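Local coordinates for protein putative N-acetylmuramoyl-L-alanine amidase (Neisseria meningitidis MC58, PDB 3CZX) that probably hydrolyses, as a zinc-dependent amidase, the link between N-acetylmuramoyl and L-amino acid residues in cell-wall glycopeptides, at residues A[76-81]-A[129-134]; A[90-95]-A[140-145]. All coordinates share one frame; numbering follows the deposited sequence.

Contact 1 (A[76-81]-A[129-134]); sequences EFHTNA and GQHSRL. With ZN (zinc ion), chain E.
Glu-76 on strand 73-77 faces Arg-133, whose type I turn (His-131 to Leu-134) leads into helix 134-138, with 9.0 Å between their CA atoms. This is the zinc site of the Amidase_3 fold, where His-78 binds the metal through ND1 and His-12, Glu-26 and two waters complete the shell. Arg-133 bends at chi2 and chi3 and grips the Glu-76 carboxylate side-on: NE meets OE1 at 2.8 Å and NH2 meets OE2, each on a syn lone pair, the two planes only 8° apart. Glu-76 OE1 also accepts, on its anti side and 21° out of the carboxylate plane, the N-H of His-78 NE2 (2.8 Å), which, with the zinc on ND1, fixes the rotation of the imidazole and would tend to make ND1 a stronger zinc donor. OE2 has a second partner in Thr-9. The ring of His-131 stands T-shaped to that of His-78, planes at 82°, its CE1 edge over one face. His-131 is itself steadied by the backbone N of Arg-133, which bonds to its ND1. Zinc-bound water 1 lies 2.9 Å from His-131 NE2 and donates to Thr-79 O, while zinc-bound water 2 is 2.7 Å from Ser-132 OG.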
loop_
_atom_site.group_PDB
_atom_site.type_symbol
_atom_site.label_atom_id
_atom_site.label_comp_id
_atom_site.label_asym_id
_atom_site.label_seq_id
_atom_site.Cartn_x
_atom_site.Cartn_y
_atom_site.Cartn_z
ATOM N N GLU A 76 -13.649 -10.045 -3.930
ATOM C CA GLU A 76 -13.789 -8.772 -3.237
ATOM C C GLU A 76 -13.205 -8.854 -1.835
ATOM O O GLU A 76 -13.608 -9.690 -1.010
ATOM C CB GLU A 76 -15.255 -8.315 -3.160
ATOM C CG GLU A 76 -15.337 -6.928 -2.598
ATOM C CD GLU A 76 -16.638 -6.285 -2.819
ATOM O OE1 GLU A 76 -17.489 -6.406 -1.909
ATOM O OE2 GLU A 76 -16.791 -5.657 -3.889
ATOM N N PHE A 77 -12.247 -7.984 -1.551
ATOM C CA PHE A 77 -11.527 -8.020 -0.303
ATOM C C PHE A 77 -12.292 -7.251 0.783
ATOM O O PHE A 77 -12.753 -6.129 0.567
ATOM C CB PHE A 77 -10.099 -7.453 -0.461
ATOM C CG PHE A 77 -9.233 -8.247 -1.402
ATOM C CD1 PHE A 77 -8.511 -9.346 -0.974
ATOM C CD2 PHE A 77 -9.141 -7.878 -2.717
ATOM C CE1 PHE A 77 -7.703 -10.050 -1.876
ATOM C CE2 PHE A 77 -8.348 -8.597 -3.647
ATOM C CZ PHE A 77 -7.654 -9.674 -3.210
ATOM N N HIS A 78 -12.422 -7.914 1.908
ATOM C CA HIS A 78 -13.061 -7.393 3.119
ATOM C C HIS A 78 -12.230 -7.782 4.325
ATOM O O HIS A 78 -11.286 -8.564 4.200
ATOM C CB HIS A 78 -14.425 -8.038 3.305
ATOM C CG HIS A 78 -15.483 -7.497 2.407
ATOM N ND1 HIS A 78 -16.446 -6.611 2.851
ATOM C CD2 HIS A 78 -15.713 -7.676 1.085
ATOM C CE1 HIS A 78 -17.201 -6.244 1.829
ATOM N NE2 HIS A 78 -16.789 -6.886 0.752
ATOM N N THR A 79 -12.557 -7.198 5.490
ATOM C CA THR A 79 -12.077 -7.708 6.765
ATOM C C THR A 79 -13.269 -8.198 7.585
ATOM O O THR A 79 -14.372 -7.586 7.523
ATOM C CB THR A 79 -11.307 -6.659 7.609
ATOM O OG1 THR A 79 -12.163 -5.557 7.900
ATOM C CG2 THR A 79 -10.152 -6.117 6.862
ATOM N N ASN A 80 -13.049 -9.272 8.336
ATOM C CA ASN A 80 -14.024 -9.759 9.286
ATOM C C ASN A 80 -14.015 -8.854 10.516
ATOM O O ASN A 80 -13.168 -7.980 10.644
ATOM C CB ASN A 80 -13.779 -11.227 9.627
ATOM C CG ASN A 80 -15.069 -12.008 9.755
ATOM O OD1 ASN A 80 -16.090 -11.473 10.236
ATOM N ND2 ASN A 80 -15.047 -13.272 9.319
ATOM N N ALA A 81 -15.012 -9.002 11.374
ATOM C CA ALA A 81 -15.106 -8.220 12.589
ATOM C C ALA A 81 -16.031 -8.955 13.563
ATOM O O ALA A 81 -17.022 -9.541 13.141
ATOM C CB ALA A 81 -15.672 -6.843 12.295
ATOM N N GLY A 129 -24.546 -17.915 4.567
ATOM C CA GLY A 129 -23.775 -16.698 4.804
ATOM C C GLY A 129 -24.611 -15.545 5.318
ATOM O O GLY A 129 -25.812 -15.461 5.047
ATOM N N GLN A 130 -23.962 -14.664 6.074
ATOM C CA GLN A 130 -24.547 -13.396 6.512
ATOM C C GLN A 130 -23.511 -12.316 6.219
ATOM O O GLN A 130 -22.446 -12.307 6.830
ATOM C CB GLN A 130 -24.893 -13.445 8.004
ATOM C CG GLN A 130 -23.704 -13.665 8.954
ATOM C CD GLN A 130 -24.110 -14.344 10.264
ATOM O OE1 GLN A 130 -24.401 -15.550 10.294
ATOM N NE2 GLN A 130 -24.138 -13.568 11.354
ATOM N N HIS A 131 -23.795 -11.438 5.258
ATOM C CA HIS A 131 -22.797 -10.439 4.831
ATOM C C HIS A 131 -23.423 -9.281 4.053
ATOM O O HIS A 131 -24.348 -9.484 3.278
ATOM C CB HIS A 131 -21.692 -11.110 3.981
ATOM C CG HIS A 131 -20.446 -10.279 3.859
ATOM N ND1 HIS A 131 -20.286 -9.326 2.876
ATOM C CD2 HIS A 131 -19.325 -10.233 4.619
ATOM C CE1 HIS A 131 -19.109 -8.736 3.030
ATOM N NE2 HIS A 131 -18.508 -9.269 4.081
ATOM N N SER A 132 -22.903 -8.062 4.239
ATOM C CA SER A 132 -23.336 -6.894 3.438
ATOM C C SER A 132 -23.239 -7.095 1.923
ATOM O O SER A 132 -24.011 -6.509 1.150
ATOM C CB SER A 132 -22.546 -5.624 3.848
ATOM O OG SER A 132 -21.232 -5.580 3.307
ATOM N N ARG A 133 -22.294 -7.932 1.491
ATOM C CA ARG A 133 -22.082 -8.218 0.088
ATOM C C ARG A 133 -22.328 -9.701 -0.203
ATOM O O ARG A 133 -21.754 -10.262 -1.146
ATOM C CB ARG A 133 -20.655 -7.821 -0.324
ATOM C CG ARG A 133 -20.357 -6.341 -0.134
ATOM C CD ARG A 133 -20.964 -5.520 -1.251
ATOM N NE ARG A 133 -20.044 -5.383 -2.368
ATOM C CZ ARG A 133 -20.221 -4.573 -3.410
ATOM N NH1 ARG A 133 -21.332 -3.858 -3.536
ATOM N NH2 ARG A 133 -19.292 -4.500 -4.360
ATOM N N LEU A 134 -23.192 -10.333 0.596
ATOM C CA LEU A 134 -23.629 -11.709 0.319
ATOM C C LEU A 134 -24.094 -11.848 -1.123
ATOM O O LEU A 134 -23.834 -12.875 -1.767
ATOM C CB LEU A 134 -24.753 -12.109 1.275
ATOM C CG LEU A 134 -25.237 -13.563 1.259
ATOM C CD1 LEU A 134 -24.111 -14.538 1.569
ATOM C CD2 LEU A 134 -26.364 -13.703 2.287
HETATM ZN ZN ZN E . -16.938 -5.795 4.825
HETATM O O HOH W 1 -16.867 -7.731 5.885
HETATM O O HOH W 2 -19.183 -6.253 4.963
#

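Contact 2 (A[90-95]-A[140-145])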
loop_
_atom_site.group_PDB
_atom_site.type_symbol
_atom_site.label_atom_id
_atom_site.label_comp_id
_atom_site.label_asym_id
_atom_site.label_seq_id
_atom_site.Cartn_x
_atom_site.Cartn_y
_atom_site.Cartn_z
ATOM N N ILE A 90 -9.326 -17.020 8.952
ATOM C CA ILE A 90 -9.467 -16.728 7.547
ATOM C C ILE A 90 -10.690 -17.398 6.991
ATOM O O ILE A 90 -10.885 -18.589 7.190
ATOM C CB ILE A 90 -8.273 -17.361 6.779
ATOM C CG1 ILE A 90 -6.939 -16.735 7.205
ATOM C CG2 ILE A 90 -8.486 -17.263 5.250
ATOM C CD1 ILE A 90 -5.738 -17.645 6.910
ATOM N N GLU A 91 -11.471 -16.649 6.231
ATOM C CA GLU A 91 -12.540 -17.271 5.492
ATOM C C GLU A 91 -12.886 -16.528 4.224
ATOM O O GLU A 91 -12.612 -15.335 4.060
ATOM C CB GLU A 91 -13.754 -17.486 6.371
ATOM C CG GLU A 91 -14.444 -16.257 6.872
ATOM C CD GLU A 91 -15.606 -16.579 7.841
ATOM O OE1 GLU A 91 -15.491 -17.478 8.694
ATOM O OE2 GLU A 91 -16.646 -15.937 7.703
ATOM N N ALA A 92 -13.509 -17.277 3.324
ATOM C CA ALA A 92 -13.932 -16.766 2.020
ATOM C C ALA A 92 -15.291 -17.371 1.750
ATOM O O ALA A 92 -15.449 -18.602 1.864
ATOM C CB ALA A 92 -12.949 -17.184 0.954
ATOM N N LEU A 93 -16.252 -16.504 1.433
ATOM C CA LEU A 93 -17.644 -16.863 1.248
ATOM C C LEU A 93 -17.919 -16.904 -0.230
ATOM O O LEU A 93 -17.668 -15.930 -0.910
ATOM C CB LEU A 93 -18.538 -15.788 1.875
ATOM C CG LEU A 93 -20.032 -15.952 1.787
ATOM C CD1 LEU A 93 -20.428 -17.079 2.769
ATOM C CD2 LEU A 93 -20.801 -14.586 2.095
ATOM N N SER A 94 -18.450 -18.021 -0.747
ATOM C CA SER A 94 -18.834 -18.041 -2.152
ATOM C C SER A 94 -19.786 -19.197 -2.388
ATOM O O SER A 94 -20.133 -19.901 -1.458
ATOM C CB SER A 94 -17.598 -18.168 -3.035
ATOM O OG SER A 94 -17.853 -17.905 -4.407
ATOM N N THR A 95 -20.158 -19.367 -3.642
ATOM C CA THR A 95 -20.874 -20.588 -4.085
ATOM C C THR A 95 -19.925 -21.799 -4.065
ATOM O O THR A 95 -18.713 -21.668 -4.215
ATOM C CB THR A 95 -21.369 -20.404 -5.540
ATOM O OG1 THR A 95 -20.288 -19.988 -6.390
ATOM C CG2 THR A 95 -22.476 -19.351 -5.642
ATOM N N GLY A 140 -21.632 -15.553 -7.567
ATOM C CA GLY A 140 -20.455 -16.306 -7.981
ATOM C C GLY A 140 -19.118 -15.591 -7.808
ATOM O O GLY A 140 -18.085 -16.045 -8.296
ATOM N N GLY A 141 -19.136 -14.465 -7.115
ATOM C CA GLY A 141 -17.900 -13.837 -6.667
ATOM C C GLY A 141 -17.496 -14.447 -5.332
ATOM O O GLY A 141 -18.283 -15.151 -4.686
ATOM N N ILE A 142 -16.296 -14.098 -4.890
ATOM C CA ILE A 142 -15.738 -14.588 -3.607
ATOM C C ILE A 142 -15.556 -13.389 -2.685
ATOM O O ILE A 142 -14.853 -12.443 -3.052
ATOM C CB ILE A 142 -14.366 -15.230 -3.856
ATOM C CG1 ILE A 142 -14.487 -16.428 -4.820
ATOM C CG2 ILE A 142 -13.675 -15.670 -2.526
ATOM C CD1 ILE A 142 -13.146 -16.946 -5.277
ATOM N N VAL A 143 -16.222 -13.409 -1.539
ATOM C CA VAL A 143 -16.021 -12.390 -0.506
ATOM C C VAL A 143 -14.937 -12.927 0.396
ATOM O O VAL A 143 -15.170 -13.845 1.186
ATOM C CB VAL A 143 -17.333 -12.107 0.268
ATOM C CG1 VAL A 143 -17.091 -11.199 1.505
ATOM C CG2 VAL A 143 -18.357 -11.518 -0.673
ATOM N N PHE A 144 -13.728 -12.359 0.262
ATOM C CA PHE A 144 -12.552 -12.860 0.989
ATOM C C PHE A 144 -12.278 -12.012 2.212
ATOM O O PHE A 144 -12.071 -10.804 2.079
ATOM C CB PHE A 144 -11.332 -12.889 0.036
ATOM C CG PHE A 144 -10.114 -13.599 0.571
ATOM C CD1 PHE A 144 -10.210 -14.655 1.442
ATOM C CD2 PHE A 144 -8.847 -13.221 0.142
ATOM C CE1 PHE A 144 -9.067 -15.324 1.896
ATOM C CE2 PHE A 144 -7.742 -13.878 0.589
ATOM C CZ PHE A 144 -7.833 -14.913 1.465
ATOM N N GLU A 145 -12.268 -12.664 3.371
ATOM C CA GLU A 145 -12.004 -12.036 4.658
ATOM C C GLU A 145 -10.812 -12.704 5.306
ATOM O O GLU A 145 -10.934 -13.584 6.147
ATOM C CB GLU A 145 -13.237 -12.133 5.546
ATOM C CG GLU A 145 -14.443 -11.469 4.936
ATOM C CD GLU A 145 -15.606 -11.447 5.878
ATOM O OE1 GLU A 145 -15.649 -10.592 6.772
ATOM O OE2 GLU A 145 -16.472 -12.301 5.725
#
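A near-trans chi1 (-170°) turns the ring of Phe-144 so that its CD1-CE1 side reaches Ile-90 and Ala-92; Ser-94, with chi1 likewise near trans, swings OG across to the partner strand. The backbones form an antiparallel ladder, strands 91-94 and 142-145 running at 165°. Glu-91/Glu-145 and Leu-93/Val-143 are hydrogen-bonded pairs, each closed by two N-H...O bonds, and Ala-92/Phe-144 between them is a non-hydrogen-bonded pair with CA atoms 4.3 Å apart. The bond from Leu-93 N to Val-143 O measures 2.9 Å; the same carbonyl also receives a CA-H...O contact from Ala-92. Beyond the ladder, Ser-94 OG donates to Gly-141 O at 2.8 Å, approaching from above the carbonyl plane.

On one face Ile-90 CG2 touches the ring edge of Phe-144 at CE1 (3.9 Å), and Ala-92 CB touches both Phe-144 CD1 and Ile-142 CG2. The other face is mixed: Leu-93 and Val-143 meet through their CB atoms, while Glu-91 and Glu-145 run side by side, their OE2 atoms 4.1 Å apart and carboxylates turned by 81°. Lys-124 and Arg-118 form salt bridges to Glu-91 OE1, probably offsetting the closeness of two acids.

Helix 99-113 packs on the Ala-92/Phe-144 face through Cys-102 and Val-109, helix 134-138 covers Leu-93 and Val-143, and strands 73-77 and 123-125 flank the pair within the mixed sheet.

Overall arrangement
Both contacts are buried and share one mixed sheet, in which strand 142-145 lies between strands 73-77 and 91-94. Contact 2 belongs to the sheet itself, dominated by regular backbone bonds and apolar side chains, with its acidic pair near one end. Contact 1 sits where strand 73-77 runs out into a loop, and there side chains, metal and water take over from backbone pairing. The two are stitched by Ile-142 O and Phe-144 O, which probably accept from Glu-76 N and His-78 N. The side chain of Glu-145 of contact 2 also packs against Thr-79 and Asn-80 and comes to about 5 Å from the zinc ion, so the sheet borders the metal site directly.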